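Local coordinates for putative branched-chain amino acid transport system substrate-binding protein (Rhodopseudomonas palustris, PDB 4F8J) that probably captures small organic solutes for an ABC importer, and here holds the aromatic acid 4'-hydroxycinnamate in the cleft between its two lobes, at residues 80-85 and 100-105; 194-199 and 219-224; 265-270 and 283-288. One frame throughout, in Å; residues are numbered along the deposited sequence. Where two conformers were deposited one is given.

Contact 1 of 3, residues 80-85 and 100-105. With HC4 (4'-hydroxycinnamic acid), chain E.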
# COMPACT_ATOMS: atom_id res chain seq x y z
N PRO A 80 1.70 -3.52 -10.88
CA PRO A 80 2.37 -3.57 -12.18
C PRO A 80 3.16 -2.32 -12.59
O PRO A 80 4.31 -2.45 -12.98
CB PRO A 80 1.22 -3.97 -13.15
CG PRO A 80 0.26 -4.67 -12.26
CD PRO A 80 0.31 -3.99 -10.94
N PRO A 81 2.60 -1.12 -12.46
CA PRO A 81 3.40 0.08 -12.80
C PRO A 81 4.50 0.33 -11.78
O PRO A 81 5.52 0.98 -12.08
CB PRO A 81 2.34 1.20 -12.85
CG PRO A 81 1.29 0.71 -11.94
CD PRO A 81 1.20 -0.76 -12.23
N THR A 82 4.32 -0.17 -10.57
CA THR A 82 5.33 0.02 -9.50
C THR A 82 6.58 -0.79 -9.82
O THR A 82 7.72 -0.32 -9.60
CB THR A 82 4.78 -0.32 -8.11
OG1 THR A 82 3.66 0.54 -7.82
CG2 THR A 82 5.84 -0.16 -7.05
N VAL A 83 6.39 -2.01 -10.35
CA VAL A 83 7.54 -2.81 -10.81
C VAL A 83 8.28 -2.04 -11.92
O VAL A 83 9.52 -1.93 -11.94
CB VAL A 83 7.06 -4.17 -11.31
CG1 VAL A 83 8.19 -4.89 -12.04
CG2 VAL A 83 6.62 -5.04 -10.12
N ALA A 84 7.53 -1.42 -12.82
CA ALA A 84 8.12 -0.62 -13.88
C ALA A 84 8.97 0.56 -13.37
O ALA A 84 10.08 0.81 -13.83
CB ALA A 84 7.02 -0.14 -14.85
N VAL A 85 8.46 1.25 -12.37
CA VAL A 85 9.21 2.36 -11.79
C VAL A 85 10.51 1.86 -11.17
O VAL A 85 11.56 2.48 -11.30
CB VAL A 85 8.38 3.13 -10.76
CG1 VAL A 85 9.18 4.22 -10.10
CG2 VAL A 85 7.09 3.72 -11.40
N ALA A 100 3.02 1.03 -3.83
CA ALA A 100 2.32 -0.26 -3.91
C ALA A 100 3.29 -1.36 -3.50
O ALA A 100 4.51 -1.20 -3.66
CB ALA A 100 1.78 -0.50 -5.31
N PRO A 101 2.81 -2.50 -2.96
CA PRO A 101 3.76 -3.47 -2.34
C PRO A 101 4.34 -4.54 -3.32
O PRO A 101 3.97 -5.71 -3.26
CB PRO A 101 2.93 -4.11 -1.21
CG PRO A 101 1.55 -4.09 -1.75
CD PRO A 101 1.42 -2.90 -2.70
N LEU A 102 5.35 -4.15 -4.09
CA LEU A 102 5.87 -4.97 -5.13
C LEU A 102 6.83 -6.01 -4.53
O LEU A 102 7.35 -5.81 -3.42
CB LEU A 102 6.59 -4.14 -6.18
CG LEU A 102 7.98 -3.64 -5.78
CD1 LEU A 102 8.75 -3.12 -7.00
CD2 LEU A 102 7.86 -2.62 -4.67
N PRO A 103 7.06 -7.08 -5.28
CA PRO A 103 8.13 -8.01 -4.93
C PRO A 103 9.47 -7.31 -5.11
O PRO A 103 9.86 -6.99 -6.24
CB PRO A 103 7.98 -9.14 -5.96
CG PRO A 103 6.70 -8.90 -6.66
CD PRO A 103 6.38 -7.47 -6.54
N ILE A 104 10.17 -7.06 -4.01
CA ILE A 104 11.46 -6.33 -4.12
C ILE A 104 12.52 -7.43 -4.12
O ILE A 104 13.06 -7.80 -3.08
CB ILE A 104 11.70 -5.22 -3.02
CG1 ILE A 104 10.63 -4.15 -3.08
CG2 ILE A 104 13.08 -4.56 -3.20
CD1 ILE A 104 10.68 -3.10 -1.96
N THR A 105 12.84 -7.90 -5.32
CA THR A 105 13.82 -8.94 -5.61
C THR A 105 15.24 -8.40 -5.47
O THR A 105 15.43 -7.19 -5.42
CB THR A 105 13.65 -9.40 -7.06
OG1 THR A 105 13.79 -8.27 -7.93
CG2 THR A 105 12.28 -10.03 -7.27
C1 HC4 E . -2.27 -3.73 -6.29
O1 HC4 E . -1.38 -4.19 -7.02
O2 HC4 E . -3.40 -3.39 -6.75
C2 HC4 E . -2.08 -3.51 -4.83
C3 HC4 E . -2.43 -2.32 -4.33
C1' HC4 E . -2.13 -1.90 -2.92
C2' HC4 E . -2.09 -2.79 -1.83
C3' HC4 E . -1.74 -2.33 -0.57
C4' HC4 E . -1.44 -1.00 -0.32
C5' HC4 E . -1.49 -0.12 -1.39
C6' HC4 E . -1.83 -0.59 -2.65
O4' HC4 E . -1.11 -0.52 0.92
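Thr82 is the first residue of 80-85 to reach the loop 100-105, and its two branches divide the work. OG1 lies 3.3 Å from Ala100 CB, a close approach of hydroxyl to methyl; the polar needs of the group are met by Val78 O and Ser76 N, so the threonine is tied to the loop that leads into its own helix. With chi1 at -60°, CG2 is anti to the backbone N, which brings it to Leu102 CD2 at 4.0 Å and within 3.8 Å of Ala100 O. The backbone of Thr82 takes part as well, its carbonyl O lying 4.0 Å from Leu102 CD1.

Helix 79-92 links the parallel neighbours 72-75 and 96-98, a beta-alpha-beta crossover of the kind from which the lobes of periplasmic binding proteins are built, and 100-105 is the loop leaving the second strand. An inverse gamma turn centred on Pro101 bends that loop. Pro101 sends its CB away from the helix, and its ring packs on the bound 4'-hydroxycinnamate, Pro101 CD standing 3.6 Å from HC4 C2', while Leu102 faces back to the helix.

One residue further on, Val83 presents CG2 to Leu102 CB at 4.0 Å. The same methyl approaches Pro103 CD at 4.3 Å, so it rests where leucine and proline adjoin. Leu102 CD1, which reaches Thr82 O, also stands 4.0 Å from Val83 CA, spreading the leucine along the helix surface; beyond this apolar patch, Arg108 touches Val83 and hydrogen-bonds Pro103 O.

Contact 2 of 3, residues 194-199 and 219-224; sequences ILVGAS and IYQTHG. With HC4 (4'-hydroxycinnamic acid), chain E.
The Tyr220 ring has Ile194 O at its edge, near the ring plane and 4.0 Å from CD1, while the His129 ring meets it at about 65° and hydrogen-bonds its OH. The His223 ring carries HC4 C3' over the centre of one face, 3.7 Å above the plane, and His223 NE2 is bonded to Gln117 O. The Gln221 amide lies alongside Val196, with NE2 3.7 Å from Val196 CG2; Gln207 and Ala203 of the connecting helix hold that nitrogen.

Tyr220 and Gln221 project from opposite faces of the parallel strands 194-197 and 219-221, which helix 200-212 joins in a beta-alpha-beta crossover. Two nearly straight hydrogen bonds, Tyr220 N to Ile194 O and Val196 N to Tyr220 O, both 2.8 Å, pair them. Past Tyr220 the chains part for a few residues, where a water enters, and draw together again at Ser199 and Gly224; the water accepts from Thr222 N and lies close to Val196 O and Gln221 OE1.

Thr222 OG1, set between the backbone N and carbonyl carbon (chi1 76°), accepts from Gly224 N at 3.2 Å in an ST turn and is also bonded to Tyr147 OH. At the strand ends, as in other periplasmic binding proteins, the loops meet the ligand: Ser199 OG donates to HC4 O2 at 2.7 Å, and Gly224 CA comes within 3.4 Å of HC4 C2'.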
# COMPACT_ATOMS: atom_id res chain seq x y z
N ILE A 194 -13.14 -17.14 3.07
CA ILE A 194 -12.50 -16.82 1.79
C ILE A 194 -11.63 -15.56 1.93
O ILE A 194 -12.01 -14.57 2.59
CB ILE A 194 -13.56 -16.63 0.69
CG1 ILE A 194 -14.22 -17.97 0.41
CG2 ILE A 194 -12.99 -15.99 -0.58
CD1 ILE A 194 -15.47 -17.89 -0.45
N LEU A 195 -10.41 -15.63 1.39
CA LEU A 195 -9.52 -14.49 1.32
C LEU A 195 -9.63 -13.92 -0.08
O LEU A 195 -9.50 -14.65 -1.08
CB LEU A 195 -8.06 -14.92 1.54
CG LEU A 195 -6.98 -13.85 1.28
CD1 LEU A 195 -7.15 -12.71 2.30
CD2 LEU A 195 -5.59 -14.48 1.39
N VAL A 196 -9.87 -12.61 -0.15
CA VAL A 196 -9.96 -11.90 -1.42
C VAL A 196 -8.64 -11.15 -1.61
O VAL A 196 -8.30 -10.35 -0.77
CB VAL A 196 -11.10 -10.86 -1.43
CG1 VAL A 196 -11.11 -10.12 -2.76
CG2 VAL A 196 -12.43 -11.54 -1.17
N GLY A 197 -7.92 -11.44 -2.70
CA GLY A 197 -6.65 -10.77 -3.00
C GLY A 197 -6.75 -9.75 -4.13
O GLY A 197 -6.50 -10.04 -5.29
N ALA A 198 -7.13 -8.53 -3.79
CA ALA A 198 -7.42 -7.54 -4.79
C ALA A 198 -7.28 -6.18 -4.09
O ALA A 198 -6.71 -6.10 -2.98
CB ALA A 198 -8.83 -7.76 -5.37
N SER A 199 -7.74 -5.11 -4.75
CA SER A 199 -7.51 -3.77 -4.25
C SER A 199 -8.55 -2.82 -4.81
O SER A 199 -9.17 -3.11 -5.81
CB SER A 199 -6.10 -3.31 -4.66
OG SER A 199 -5.96 -3.27 -6.07
N ILE A 219 -15.42 -13.45 5.35
CA ILE A 219 -14.64 -12.90 4.23
C ILE A 219 -13.54 -11.99 4.74
O ILE A 219 -13.77 -11.15 5.66
CB ILE A 219 -15.50 -12.17 3.18
CG1 ILE A 219 -16.54 -13.15 2.63
CG2 ILE A 219 -14.61 -11.59 2.05
CD1 ILE A 219 -17.62 -12.50 1.75
N TYR A 220 -12.34 -12.25 4.21
CA TYR A 220 -11.13 -11.51 4.57
C TYR A 220 -10.60 -10.74 3.37
O TYR A 220 -10.53 -11.27 2.25
CB TYR A 220 -10.07 -12.49 5.08
CG TYR A 220 -10.38 -13.10 6.43
CD1 TYR A 220 -11.27 -14.17 6.55
CD2 TYR A 220 -9.80 -12.61 7.60
CE1 TYR A 220 -11.55 -14.73 7.77
CE2 TYR A 220 -10.09 -13.18 8.83
CZ TYR A 220 -10.95 -14.24 8.92
OH TYR A 220 -11.25 -14.79 10.15
N GLN A 221 -10.24 -9.49 3.65
CA GLN A 221 -9.77 -8.52 2.67
C GLN A 221 -8.37 -8.06 3.00
O GLN A 221 -7.99 -7.93 4.19
CB GLN A 221 -10.70 -7.29 2.56
CG GLN A 221 -12.06 -7.57 1.97
CD GLN A 221 -12.06 -7.68 0.45
OE1 GLN A 221 -11.08 -7.30 -0.22
NE2 GLN A 221 -13.20 -8.09 -0.13
N THR A 222 -7.60 -7.81 1.92
CA THR A 222 -6.25 -7.28 2.02
C THR A 222 -6.23 -5.76 2.25
O THR A 222 -7.26 -5.06 2.16
CB THR A 222 -5.40 -7.56 0.75
OG1 THR A 222 -5.77 -6.70 -0.34
CG2 THR A 222 -5.47 -9.01 0.30
N HIS A 223 -5.04 -5.26 2.55
CA HIS A 223 -4.86 -3.82 2.76
C HIS A 223 -5.01 -2.99 1.50
O HIS A 223 -5.22 -1.79 1.56
CB HIS A 223 -3.58 -3.52 3.50
CG HIS A 223 -2.32 -4.08 2.88
ND1 HIS A 223 -2.24 -5.32 2.29
CD2 HIS A 223 -1.04 -3.57 2.88
CE1 HIS A 223 -0.97 -5.53 1.90
NE2 HIS A 223 -0.23 -4.46 2.25
N GLY A 224 -5.02 -3.64 0.37
CA GLY A 224 -5.40 -2.97 -0.88
C GLY A 224 -6.84 -2.45 -0.92
O GLY A 224 -7.19 -1.68 -1.83
C1 HC4 E . -2.27 -3.73 -6.29
O1 HC4 E . -1.38 -4.19 -7.02
O2 HC4 E . -3.40 -3.39 -6.75
C2 HC4 E . -2.08 -3.51 -4.83
C3 HC4 E . -2.43 -2.32 -4.33
C1' HC4 E . -2.13 -1.90 -2.92
C2' HC4 E . -2.09 -2.79 -1.83
C3' HC4 E . -1.74 -2.33 -0.57
C4' HC4 E . -1.44 -1.00 -0.32
C5' HC4 E . -1.49 -0.12 -1.39
C6' HC4 E . -1.83 -0.59 -2.65
O4' HC4 E . -1.11 -0.52 0.92
O HOH W 1 -8.46 -7.69 -0.86

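Contact 3 of 3, residues 265-270 and 283-288. With HC4 (4'-hydroxycinnamic acid), chain E.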
# COMPACT_ATOMS: atom_id res chain seq x y z
N LEU A 265 -2.93 11.30 12.89
CA LEU A 265 -3.85 12.39 13.22
C LEU A 265 -3.58 13.59 12.33
O LEU A 265 -4.53 14.23 11.89
CB LEU A 265 -3.73 12.81 14.70
CG LEU A 265 -4.31 11.86 15.71
CD1 LEU A 265 -3.93 12.31 17.15
CD2 LEU A 265 -5.82 11.74 15.55
N GLU A 266 -2.31 13.90 12.06
CA GLU A 266 -1.98 15.05 11.23
C GLU A 266 -2.54 14.88 9.83
O GLU A 266 -3.25 15.76 9.31
CB GLU A 266 -0.46 15.25 11.18
CG GLU A 266 0.15 15.73 12.48
CD GLU A 266 1.65 15.84 12.36
OE1 GLU A 266 2.15 15.42 11.29
OE2 GLU A 266 2.31 16.33 13.31
N LEU A 267 -2.27 13.74 9.20
CA LEU A 267 -2.73 13.52 7.83
C LEU A 267 -4.27 13.53 7.79
O LEU A 267 -4.85 14.20 6.98
CB LEU A 267 -2.23 12.21 7.25
CG LEU A 267 -2.91 11.71 5.96
CD1 LEU A 267 -2.76 12.74 4.85
CD2 LEU A 267 -2.26 10.39 5.53
N ASN A 268 -4.88 12.75 8.65
CA ASN A 268 -6.34 12.61 8.58
C ASN A 268 -7.07 13.92 8.86
O ASN A 268 -8.09 14.24 8.23
CB ASN A 268 -6.81 11.52 9.52
CG ASN A 268 -6.43 10.13 9.05
OD1 ASN A 268 -5.99 9.93 7.92
ND2 ASN A 268 -6.63 9.13 9.94
N THR A 269 -6.60 14.67 9.84
CA THR A 269 -7.20 15.97 10.12
C THR A 269 -7.17 16.89 8.90
O THR A 269 -8.19 17.49 8.55
CB THR A 269 -6.57 16.64 11.36
OG1 THR A 269 -6.76 15.79 12.50
CG2 THR A 269 -7.21 18.03 11.61
N ALA A 270 -6.03 16.94 8.20
CA ALA A 270 -5.89 17.78 7.03
C ALA A 270 -6.75 17.25 5.89
O ALA A 270 -7.50 18.00 5.22
CB ALA A 270 -4.44 17.82 6.57
N PHE A 283 -4.25 4.72 1.25
CA PHE A 283 -3.46 5.16 0.09
C PHE A 283 -2.86 6.56 0.27
O PHE A 283 -1.66 6.78 0.05
CB PHE A 283 -4.33 5.03 -1.17
CG PHE A 283 -5.11 3.73 -1.20
CD1 PHE A 283 -4.43 2.51 -1.12
CD2 PHE A 283 -6.49 3.73 -1.17
CE1 PHE A 283 -5.13 1.30 -1.10
CE2 PHE A 283 -7.18 2.53 -1.13
CZ PHE A 283 -6.48 1.33 -1.09
N ALA A 284 -3.68 7.50 0.73
CA ALA A 284 -3.20 8.85 1.02
C ALA A 284 -2.00 8.76 1.95
O ALA A 284 -1.07 9.51 1.84
CB ALA A 284 -4.29 9.67 1.69
N ALA A 285 -2.06 7.83 2.90
CA ALA A 285 -1.04 7.70 3.91
C ALA A 285 0.32 7.32 3.27
O ALA A 285 1.36 7.67 3.83
CB ALA A 285 -1.46 6.70 4.98
N HIS A 286 0.33 6.56 2.18
CA HIS A 286 1.62 6.14 1.60
C HIS A 286 2.42 7.30 1.03
O HIS A 286 3.63 7.39 1.25
CB HIS A 286 1.50 5.05 0.58
CG HIS A 286 0.87 3.78 1.10
ND1 HIS A 286 1.12 3.29 2.36
CD2 HIS A 286 -0.05 2.91 0.51
CE1 HIS A 286 0.41 2.15 2.54
NE2 HIS A 286 -0.28 1.90 1.42
N SER A 287 1.75 8.21 0.31
CA SER A 287 2.49 9.37 -0.20
C SER A 287 2.84 10.32 0.94
O SER A 287 3.96 10.84 0.98
CB SER A 287 1.76 10.07 -1.36
OG SER A 287 0.53 10.51 -0.88
N PHE A 288 1.96 10.50 1.92
CA PHE A 288 2.25 11.34 3.10
C PHE A 288 3.47 10.77 3.83
O PHE A 288 4.42 11.48 4.17
CB PHE A 288 1.02 11.35 4.03
CG PHE A 288 1.16 12.18 5.25
CD1 PHE A 288 0.90 13.56 5.26
CD2 PHE A 288 1.54 11.58 6.43
CE1 PHE A 288 1.01 14.29 6.42
CE2 PHE A 288 1.65 12.31 7.59
CZ PHE A 288 1.40 13.67 7.58
C1 HC4 E . -2.27 -3.73 -6.29
O1 HC4 E . -1.38 -4.19 -7.02
O2 HC4 E . -3.40 -3.39 -6.75
C2 HC4 E . -2.08 -3.51 -4.83
C3 HC4 E . -2.43 -2.32 -4.33
C1' HC4 E . -2.13 -1.90 -2.92
C2' HC4 E . -2.09 -2.79 -1.83
C3' HC4 E . -1.74 -2.33 -0.57
C4' HC4 E . -1.44 -1.00 -0.32
C5' HC4 E . -1.49 -0.12 -1.39
C6' HC4 E . -1.83 -0.59 -2.65
O4' HC4 E . -1.11 -0.52 0.92
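Leu265 O, two residues before the Leu267 that meets Phe288, is gripped twice by Thr269, one turn further on: its OG1 at 2.8 Å and its N at 2.9 Å reach that oxygen from opposite faces of the carbonyl plane. Across the contact Leu267 CB stands 3.7 Å above the centre of the Phe288 ring, 1° off the ring normal, in a CH-pi contact. Leu267 CG is anti to the backbone N (chi1 166°), and the side chain slides past Phe288 until CD2 presses on Ala285 CA at 3.4 Å, a tight fit. The axes of 265-270 and 283-288, on helices 261-275 and 282-302, lie 120° apart in direction and 10.6 Å apart at closest, and the small Ala284 and Ala285 admit the leucine. An alanine in place of Phe288 would probably leave Leu267 CB without its aromatic cover and open a gap between the helices.

On the far side of 283-288, His286 NE2 shares a 2.6 Å hydrogen bond with HC4 O4', and Phe283 offers its ring edge to HC4 C5'. One side of 283-288 thus packs through carbon on Leu267, while the other gives the ligand an aromatic edge and an imidazole nitrogen that probably helps hold its phenol.

How the contacts relate
The three contacts follow one another along the chain without interleaving, and each brings at least one segment to the same ligand. Contact 1 belongs to the lobe of the six-stranded sheet, contact 2 to the lobe of the seven-stranded sheet, and contact 3 to later helices, of which 282-302 packs on helix 21-29 of the first lobe. Centres of contacts 1 and 2 are about 19 Å apart, and contact 3 is about 22 Å from each. Contacts 2 and 3 touch where Gly224 O meets Phe283 CZ at 3.2 Å. Such two-lobed proteins commonly close on their solute; here both lobes supply hydrogen bonds to 4'-hydroxycinnamate, consistent with a closed, loaded state.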